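Local coordinates for yeast glycogen phosphorylase (Saccharomyces cerevisiae, PDB 1YGP), which belongs to the carbohydrate phosphorylase family of the GT-B clan, assembles from two subunits and carries a bound pyridoxal-5'-phosphate, at residues 730-735 / 848-853; 438-442 / 500-504; 189-195 / 312-316. All blocks are in the same frame, centred on the assembly; numbering follows the deposited sequence.

Contact 1 of 3, residues 730-735 / 848-853; sequences VMNGGL and KSVLSL
Ser-849 OG donates a hydrogen bond of 2.7 Å to Gly-733 O. It arrives in the carbonyl plane, on a lone pair, with a C=O...donor angle of 108°, and it gets there because OG stands anti to its own backbone N (chi1 -176°). Trp-567 NE1 also bonds Ser-849 OG and so helps to place it. Farther along the helix, the CD1 methyl of Leu-853 packs against the turn 3.5 Å from Met-731 O. Leu-735 packs one turn earlier on the helix: its side chain crosses that of Lys-848 at about a right angle, with Leu-735 CD2 3.7 Å from Lys-848 CB, while the lysine runs on, extended, to a salt bridge with Glu-837. Further bonds hold the helix turn and the loop. Ser-852 OG folds back onto Lys-848 O at 3.0 Å, reaching that oxygen from the face opposite to Ser-852 N, so the carbonyl is gripped twice. Asn-732 is held by Lys-728 O, Trp-521 O and Asn-526. Gly-733, at a phi of 74°, is the C-prime residue of a Schellman motif, with Gly-733 N bonded to Val-730 O at 2.8 Å. The contact is thus a helix-ending Schellman turn leading into strand 735-739 of the parallel sheet, packed against helix 842-856.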
loop_
_atom_site.group_PDB
_atom_site.type_symbol
_atom_site.label_atom_id
_atom_site.label_comp_id
_atom_site.label_asym_id
_atom_site.label_seq_id
_atom_site.Cartn_x
_atom_site.Cartn_y
_atom_site.Cartn_z
ATOM N N VAL A 730 -17.792 -8.688 33.784
ATOM C CA VAL A 730 -17.634 -9.278 35.100
ATOM C C VAL A 730 -16.209 -9.089 35.596
ATOM O O VAL A 730 -16.051 -8.533 36.692
ATOM C CB VAL A 730 -18.031 -10.761 35.028
ATOM C CG1 VAL A 730 -17.665 -11.503 36.298
ATOM C CG2 VAL A 730 -19.544 -10.831 34.868
ATOM N N MET A 731 -15.169 -9.391 34.794
ATOM C CA MET A 731 -13.747 -9.212 35.168
ATOM C C MET A 731 -13.346 -7.800 35.626
ATOM O O MET A 731 -12.261 -7.540 36.148
ATOM C CB MET A 731 -12.882 -9.615 33.964
ATOM C CG MET A 731 -11.361 -9.721 34.145
ATOM S SD MET A 731 -10.627 -10.686 32.795
ATOM C CE MET A 731 -11.229 -12.298 33.228
ATOM N N ASN A 732 -14.253 -6.855 35.412
ATOM C CA ASN A 732 -14.001 -5.486 35.736
ATOM C C ASN A 732 -14.971 -4.960 36.784
ATOM O O ASN A 732 -15.100 -3.745 36.954
ATOM C CB ASN A 732 -14.060 -4.701 34.411
ATOM C CG ASN A 732 -12.770 -4.790 33.586
ATOM O OD1 ASN A 732 -11.803 -4.065 33.823
ATOM N ND2 ASN A 732 -12.669 -5.632 32.574
ATOM N N GLY A 733 -15.661 -5.848 37.517
ATOM C CA GLY A 733 -16.570 -5.457 38.597
ATOM C C GLY A 733 -17.894 -4.845 38.150
ATOM O O GLY A 733 -18.580 -4.172 38.936
ATOM N N GLY A 734 -18.318 -5.069 36.914
ATOM C CA GLY A 734 -19.575 -4.520 36.449
ATOM C C GLY A 734 -20.662 -5.499 36.808
ATOM O O GLY A 734 -20.375 -6.708 36.914
ATOM N N LEU A 735 -21.899 -5.058 37.045
ATOM C CA LEU A 735 -22.946 -6.024 37.335
ATOM C C LEU A 735 -23.798 -6.271 36.091
ATOM O O LEU A 735 -23.840 -5.427 35.200
ATOM C CB LEU A 735 -23.759 -5.500 38.517
ATOM C CG LEU A 735 -23.057 -5.255 39.886
ATOM C CD1 LEU A 735 -24.133 -5.250 40.954
ATOM C CD2 LEU A 735 -22.092 -6.367 40.290
ATOM N N LYS A 848 -20.897 -6.886 45.660
ATOM C CA LYS A 848 -21.210 -7.674 44.467
ATOM C C LYS A 848 -20.113 -7.576 43.410
ATOM O O LYS A 848 -19.702 -8.569 42.808
ATOM C CB LYS A 848 -22.503 -7.208 43.844
ATOM C CG LYS A 848 -23.682 -7.485 44.759
ATOM C CD LYS A 848 -24.981 -7.030 44.124
ATOM C CE LYS A 848 -26.086 -7.608 44.968
ATOM N NZ LYS A 848 -27.342 -7.425 44.278
ATOM N N SER A 849 -19.580 -6.370 43.234
ATOM C CA SER A 849 -18.485 -6.107 42.323
ATOM C C SER A 849 -17.195 -6.842 42.722
ATOM O O SER A 849 -16.595 -7.521 41.872
ATOM C CB SER A 849 -18.308 -4.594 42.296
ATOM O OG SER A 849 -17.315 -4.183 41.374
ATOM N N VAL A 850 -16.752 -6.788 43.997
ATOM C CA VAL A 850 -15.518 -7.450 44.453
ATOM C C VAL A 850 -15.671 -8.946 44.307
ATOM O O VAL A 850 -14.787 -9.634 43.798
ATOM C CB VAL A 850 -15.193 -7.129 45.933
ATOM C CG1 VAL A 850 -13.950 -7.870 46.363
ATOM C CG2 VAL A 850 -14.864 -5.642 46.102
ATOM N N LEU A 851 -16.813 -9.483 44.709
ATOM C CA LEU A 851 -17.042 -10.895 44.548
ATOM C C LEU A 851 -17.064 -11.272 43.077
ATOM O O LEU A 851 -16.498 -12.332 42.768
ATOM C CB LEU A 851 -18.341 -11.250 45.248
ATOM C CG LEU A 851 -18.215 -11.190 46.770
ATOM C CD1 LEU A 851 -19.589 -11.363 47.357
ATOM C CD2 LEU A 851 -17.209 -12.222 47.278
ATOM N N SER A 852 -17.623 -10.471 42.159
ATOM C CA SER A 852 -17.566 -10.760 40.730
ATOM C C SER A 852 -16.132 -11.032 40.289
ATOM O O SER A 852 -15.813 -12.133 39.828
ATOM C CB SER A 852 -18.129 -9.587 39.943
ATOM O OG SER A 852 -19.538 -9.577 40.004
ATOM N N LEU A 853 -15.254 -10.059 40.547
ATOM C CA LEU A 853 -13.824 -10.152 40.286
ATOM C C LEU A 853 -13.167 -11.402 40.819
ATOM O O LEU A 853 -12.451 -12.122 40.131
ATOM C CB LEU A 853 -13.106 -9.006 40.922
ATOM C CG LEU A 853 -12.560 -7.974 40.034
ATOM C CD1 LEU A 853 -11.306 -8.523 39.330
ATOM C CD2 LEU A 853 -13.703 -7.493 39.163
#

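Contact 2 of 3, residues 438-442 / 500-504; sequences FLEDV and FIKFY. Unlike the reference sequence in segment 438-442: Glu-440 (reference Gln).
Phe-438 reaches from helix 425-445 into the aromatic side chains of helix 498-504. Its CB points along the interface, and CG, anti to the backbone N (chi1 168°), brings the ring to the other helix. On one side of the ring, CD1 lies 3.6 Å from Tyr-504 OH. The next atom, CE1, meets two partners, coming within 3.5 Å of Phe-503 CE2 and also close to the tyrosine oxygen. At the far end CZ touches Phe-500 CE1 at 3.5 Å, and CE2 is more loosely near the same atom. Ring planes separate the two phenylalanine pairs: Phe-438 turns its edge to the face of Phe-503 in an offset edge-to-face pair (88° between planes), whereas it lies nearly parallel to Phe-500 but slid so far that the rings barely overlap. Two more residues of helix 425-445 meet Phe-503. Val-442 CG2 sits over its face in a CH-pi contact, 4.1 Å from the ring centroid, and Asp-441 O lies at its edge, 3.5 Å from Phe-503 CE1. With the axes of the two short segments at 73°, the helices are joined by an aromatic cluster, whose cohesion probably comes mainly from dispersion, with a share from the edge-to-face and CH-pi geometry.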
loop_
_atom_site.group_PDB
_atom_site.type_symbol
_atom_site.label_atom_id
_atom_site.label_comp_id
_atom_site.label_asym_id
_atom_site.label_seq_id
_atom_site.Cartn_x
_atom_site.Cartn_y
_atom_site.Cartn_z
ATOM N N PHE A 438 -20.543 -42.418 4.079
ATOM C CA PHE A 438 -21.129 -42.095 5.384
ATOM C C PHE A 438 -22.532 -42.678 5.445
ATOM O O PHE A 438 -22.865 -43.382 6.395
ATOM C CB PHE A 438 -21.180 -40.565 5.581
ATOM C CG PHE A 438 -22.020 -40.106 6.758
ATOM C CD1 PHE A 438 -21.657 -40.412 8.072
ATOM C CD2 PHE A 438 -23.183 -39.373 6.523
ATOM C CE1 PHE A 438 -22.459 -39.990 9.143
ATOM C CE2 PHE A 438 -23.987 -38.951 7.596
ATOM C CZ PHE A 438 -23.626 -39.260 8.907
ATOM N N LEU A 439 -23.344 -42.456 4.418
ATOM C CA LEU A 439 -24.690 -42.965 4.395
ATOM C C LEU A 439 -24.734 -44.498 4.329
ATOM O O LEU A 439 -25.658 -45.129 4.860
ATOM C CB LEU A 439 -25.349 -42.269 3.229
ATOM C CG LEU A 439 -26.520 -41.388 3.597
ATOM C CD1 LEU A 439 -26.283 -40.545 4.836
ATOM C CD2 LEU A 439 -26.731 -40.472 2.449
ATOM N N GLU A 440 -23.722 -45.153 3.754
ATOM C CA GLU A 440 -23.624 -46.602 3.822
ATOM C C GLU A 440 -23.419 -46.955 5.279
ATOM O O GLU A 440 -24.229 -47.679 5.855
ATOM C CB GLU A 440 -22.444 -47.161 3.064
ATOM C CG GLU A 440 -22.705 -47.379 1.595
ATOM C CD GLU A 440 -21.571 -48.101 0.866
ATOM O OE1 GLU A 440 -20.552 -48.452 1.479
ATOM O OE2 GLU A 440 -21.712 -48.313 -0.342
ATOM N N ASP A 441 -22.412 -46.390 5.930
ATOM C CA ASP A 441 -22.158 -46.666 7.326
ATOM C C ASP A 441 -23.378 -46.476 8.209
ATOM O O ASP A 441 -23.589 -47.239 9.154
ATOM C CB ASP A 441 -21.044 -45.770 7.790
ATOM C CG ASP A 441 -19.683 -46.214 7.292
ATOM O OD1 ASP A 441 -19.541 -46.573 6.117
ATOM O OD2 ASP A 441 -18.757 -46.193 8.104
ATOM N N VAL A 442 -24.229 -45.507 7.870
ATOM C CA VAL A 442 -25.423 -45.270 8.645
ATOM C C VAL A 442 -26.360 -46.414 8.366
ATOM O O VAL A 442 -26.888 -46.987 9.325
ATOM C CB VAL A 442 -26.124 -43.949 8.275
ATOM C CG1 VAL A 442 -27.329 -43.731 9.180
ATOM C CG2 VAL A 442 -25.202 -42.777 8.528
ATOM N N PHE A 500 -26.504 -37.259 14.559
ATOM C CA PHE A 500 -25.063 -37.451 14.523
ATOM C C PHE A 500 -24.611 -38.012 15.854
ATOM O O PHE A 500 -23.687 -38.831 15.879
ATOM C CB PHE A 500 -24.344 -36.135 14.244
ATOM C CG PHE A 500 -24.466 -35.778 12.771
ATOM C CD1 PHE A 500 -23.613 -36.371 11.841
ATOM C CD2 PHE A 500 -25.468 -34.913 12.331
ATOM C CE1 PHE A 500 -23.777 -36.098 10.475
ATOM C CE2 PHE A 500 -25.618 -34.653 10.962
ATOM C CZ PHE A 500 -24.777 -35.244 10.030
ATOM N N ILE A 501 -25.285 -37.668 16.965
ATOM C CA ILE A 501 -24.943 -38.242 18.264
ATOM C C ILE A 501 -25.353 -39.698 18.204
ATOM O O ILE A 501 -24.582 -40.520 18.680
ATOM C CB ILE A 501 -25.697 -37.690 19.481
ATOM C CG1 ILE A 501 -25.980 -36.213 19.416
ATOM C CG2 ILE A 501 -24.825 -37.992 20.677
ATOM C CD1 ILE A 501 -24.764 -35.329 19.193
ATOM N N LYS A 502 -26.508 -40.053 17.626
ATOM C CA LYS A 502 -26.938 -41.443 17.566
ATOM C C LYS A 502 -25.909 -42.285 16.848
ATOM O O LYS A 502 -25.469 -43.299 17.366
ATOM C CB LYS A 502 -28.255 -41.609 16.812
ATOM N N PHE A 503 -25.468 -41.836 15.682
ATOM C CA PHE A 503 -24.506 -42.576 14.893
ATOM C C PHE A 503 -23.070 -42.563 15.422
ATOM O O PHE A 503 -22.364 -43.561 15.257
ATOM C CB PHE A 503 -24.576 -42.018 13.467
ATOM C CG PHE A 503 -23.577 -42.661 12.527
ATOM C CD1 PHE A 503 -23.762 -43.975 12.109
ATOM C CD2 PHE A 503 -22.458 -41.936 12.121
ATOM C CE1 PHE A 503 -22.808 -44.563 11.281
ATOM C CE2 PHE A 503 -21.513 -42.539 11.294
ATOM C CZ PHE A 503 -21.683 -43.851 10.871
ATOM N N TYR A 504 -22.585 -41.456 15.991
ATOM C CA TYR A 504 -21.201 -41.376 16.443
ATOM C C TYR A 504 -20.984 -41.661 17.911
ATOM O O TYR A 504 -19.916 -42.107 18.332
ATOM C CB TYR A 504 -20.619 -39.993 16.165
ATOM C CG TYR A 504 -20.293 -39.784 14.706
ATOM C CD1 TYR A 504 -19.246 -40.494 14.138
ATOM C CD2 TYR A 504 -21.049 -38.912 13.938
ATOM C CE1 TYR A 504 -18.947 -40.341 12.794
ATOM C CE2 TYR A 504 -20.761 -38.753 12.585
ATOM C CZ TYR A 504 -19.705 -39.475 12.021
ATOM O OH TYR A 504 -19.422 -39.346 10.668
#

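Contact 3 of 3, residues 189-195 / 312-316; sequences LRYEYGI and TAVLY
Glu-192 N and Tyr-193 N donate to Thr-312 O and Ala-313 O, each bond 3.0 Å long and nearly along the C=O axis, so consecutive amides meet consecutive carbonyls. They join a loop of the N-terminal domain of this GT-B protein, which follows strand 184-189 of its mixed sheet, to the end of helix 303-313 and the turn after it. A third hydrogen bond runs the opposite way, from Leu-315 N to Gly-194 O, with an almost straight N-H...O angle of 175° although the donor is tilted 29° from the carbonyl plane. A CA-H...O contact from Tyr-191 CA to Thr-312 O, 3.3 Å, gives that oxygen a further neighbour.

Apolar packing centres on the Tyr-191 ring. Leu-315 CB makes a CH-pi contact over the middle of one face, 3.7 Å from the ring centroid, and Leu-189 CB lies over the opposite face, offset toward the rim. Leu-315 CG lies anti to the backbone N, which brings CD1 along the ring to Tyr-191 CZ and OH. The tyrosine hydroxyl bonds Leu-104 O, which anchors the far end of the ring. Leu-189 CD2 also meets Thr-312 CG2 at 3.7 Å, while Ile-195 CB leans on Leu-315 CD2.

Charged groups border the contact. Arg-190 NH2 makes a salt bridge with Glu-192 OE2, its hydrogen bond weak (angle 116°), and Arg-190 NH1 pairs with Glu-220. Tyr-193 and Val-314 also pack on Glu-287 and Phe-293 of the second subunit, so this contact takes part in the dimer interface. Within the chain, the Tyr-193 ring presents its edge to Ala-313 O, with Tyr-193 CD2 3.3 Å from that oxygen.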
loop_
_atom_site.group_PDB
_atom_site.type_symbol
_atom_site.label_atom_id
_atom_site.label_comp_id
_atom_site.label_asym_id
_atom_site.label_seq_id
_atom_site.Cartn_x
_atom_site.Cartn_y
_atom_site.Cartn_z
ATOM N N LEU A 189 -7.491 -13.902 6.609
ATOM C CA LEU A 189 -7.401 -13.067 5.416
ATOM C C LEU A 189 -7.024 -11.643 5.797
ATOM O O LEU A 189 -7.328 -11.181 6.893
ATOM C CB LEU A 189 -8.722 -13.073 4.705
ATOM C CG LEU A 189 -9.147 -14.390 4.105
ATOM C CD1 LEU A 189 -10.661 -14.481 3.960
ATOM C CD2 LEU A 189 -8.424 -14.527 2.793
ATOM N N ARG A 190 -6.331 -10.909 4.949
ATOM C CA ARG A 190 -5.891 -9.585 5.292
ATOM C C ARG A 190 -6.872 -8.683 4.568
ATOM O O ARG A 190 -6.668 -8.322 3.411
ATOM C CB ARG A 190 -4.481 -9.402 4.788
ATOM C CG ARG A 190 -3.781 -8.270 5.480
ATOM C CD ARG A 190 -2.435 -8.036 4.826
ATOM N NE ARG A 190 -2.600 -7.233 3.633
ATOM C CZ ARG A 190 -2.018 -6.044 3.497
ATOM N NH1 ARG A 190 -1.241 -5.502 4.433
ATOM N NH2 ARG A 190 -2.251 -5.367 2.386
ATOM N N TYR A 191 -7.980 -8.328 5.208
ATOM C CA TYR A 191 -8.964 -7.475 4.580
ATOM C C TYR A 191 -8.399 -6.080 4.365
ATOM O O TYR A 191 -7.872 -5.510 5.333
ATOM C CB TYR A 191 -10.169 -7.422 5.467
ATOM C CG TYR A 191 -10.746 -8.814 5.654
ATOM C CD1 TYR A 191 -11.487 -9.412 4.639
ATOM C CD2 TYR A 191 -10.523 -9.504 6.841
ATOM C CE1 TYR A 191 -12.000 -10.688 4.818
ATOM C CE2 TYR A 191 -11.033 -10.782 7.021
ATOM C CZ TYR A 191 -11.766 -11.367 6.012
ATOM O OH TYR A 191 -12.277 -12.644 6.176
ATOM N N GLU A 192 -8.450 -5.488 3.159
ATOM C CA GLU A 192 -7.966 -4.112 2.997
ATOM C C GLU A 192 -8.835 -3.101 3.703
ATOM O O GLU A 192 -8.358 -2.117 4.269
ATOM C CB GLU A 192 -7.947 -3.591 1.578
ATOM C CG GLU A 192 -6.955 -4.175 0.602
ATOM C CD GLU A 192 -5.512 -3.925 0.993
ATOM O OE1 GLU A 192 -5.016 -2.812 0.769
ATOM O OE2 GLU A 192 -4.903 -4.867 1.518
ATOM N N TYR A 193 -10.138 -3.319 3.633
ATOM C CA TYR A 193 -11.058 -2.320 4.107
ATOM C C TYR A 193 -11.912 -2.692 5.293
ATOM O O TYR A 193 -12.893 -2.003 5.566
ATOM C CB TYR A 193 -11.936 -1.907 2.918
ATOM C CG TYR A 193 -11.134 -1.417 1.725
ATOM C CD1 TYR A 193 -10.499 -0.182 1.776
ATOM C CD2 TYR A 193 -11.015 -2.215 0.598
ATOM C CE1 TYR A 193 -9.733 0.265 0.696
ATOM C CE2 TYR A 193 -10.250 -1.774 -0.482
ATOM C CZ TYR A 193 -9.612 -0.534 -0.432
ATOM O OH TYR A 193 -8.889 -0.077 -1.519
ATOM N N GLY A 194 -11.606 -3.741 6.039
ATOM C CA GLY A 194 -12.408 -4.088 7.213
ATOM C C GLY A 194 -13.747 -4.655 6.798
ATOM O O GLY A 194 -13.839 -5.254 5.717
ATOM N N ILE A 195 -14.760 -4.558 7.663
ATOM C CA ILE A 195 -16.091 -5.009 7.275
ATOM C C ILE A 195 -16.700 -3.755 6.676
ATOM O O ILE A 195 -17.230 -3.797 5.575
ATOM C CB ILE A 195 -16.901 -5.571 8.523
ATOM C CG1 ILE A 195 -18.158 -6.182 7.983
ATOM C CG2 ILE A 195 -17.352 -4.554 9.524
ATOM C CD1 ILE A 195 -19.045 -6.838 9.062
ATOM N N THR A 312 -9.827 -10.282 -1.154
ATOM C CA THR A 312 -9.491 -9.825 0.182
ATOM C C THR A 312 -9.848 -8.363 0.393
ATOM O O THR A 312 -9.387 -7.729 1.349
ATOM C CB THR A 312 -8.006 -10.086 0.432
ATOM O OG1 THR A 312 -7.328 -9.627 -0.717
ATOM C CG2 THR A 312 -7.673 -11.542 0.660
ATOM N N ALA A 313 -10.705 -7.771 -0.440
ATOM C CA ALA A 313 -11.090 -6.391 -0.218
ATOM C C ALA A 313 -11.919 -6.136 1.026
ATOM O O ALA A 313 -11.548 -5.234 1.777
ATOM C CB ALA A 313 -11.903 -5.834 -1.349
ATOM N N VAL A 314 -12.979 -6.910 1.313
ATOM C CA VAL A 314 -13.939 -6.616 2.382
ATOM C C VAL A 314 -14.393 -7.876 3.110
ATOM O O VAL A 314 -14.565 -8.940 2.515
ATOM C CB VAL A 314 -15.099 -5.826 1.679
ATOM C CG1 VAL A 314 -16.520 -6.197 2.043
ATOM C CG2 VAL A 314 -14.907 -4.408 2.134
ATOM N N LEU A 315 -14.563 -7.779 4.416
ATOM C CA LEU A 315 -15.010 -8.888 5.247
ATOM C C LEU A 315 -16.521 -9.090 5.145
ATOM O O LEU A 315 -17.268 -8.118 5.061
ATOM C CB LEU A 315 -14.561 -8.560 6.656
ATOM C CG LEU A 315 -15.103 -9.215 7.898
ATOM C CD1 LEU A 315 -14.947 -10.710 7.902
ATOM C CD2 LEU A 315 -14.317 -8.628 9.034
ATOM N N TYR A 316 -16.997 -10.349 5.179
ATOM C CA TYR A 316 -18.416 -10.701 5.019
ATOM C C TYR A 316 -19.074 -10.005 3.823
ATOM O O TYR A 316 -20.053 -9.277 3.997
ATOM C CB TYR A 316 -19.209 -10.376 6.318
ATOM C CG TYR A 316 -18.932 -11.380 7.403
ATOM C CD1 TYR A 316 -19.025 -12.730 7.088
ATOM C CD2 TYR A 316 -18.472 -10.985 8.665
ATOM C CE1 TYR A 316 -18.636 -13.696 8.016
ATOM C CE2 TYR A 316 -18.082 -11.952 9.602
ATOM C CZ TYR A 316 -18.161 -13.307 9.264
ATOM O OH TYR A 316 -17.728 -14.307 10.122
#

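In the fold
From the N terminus, contact 3 comes first: 189-195 meets 312-316 and closes a loop of 116 residues, rich in strand, which includes several strands of the nine-stranded mixed sheet. Contact 2 then closes a shorter loop, the 57 residues between 438-442 and 500-504, just before strand 509-511 at an outer edge of that sheet. Contact 1 closes a mostly helical loop of 112 residues, tying the turn before strand 735-739, in the six-stranded parallel sheet, to helix 842-856. The three loops follow in series, neither nested nor crossed. Contacts 1 and 3 lie on opposite sides of the chain's centre, 36 Å apart between centres, each with a side chain about 10 Å from pyridoxal-5'-phosphate.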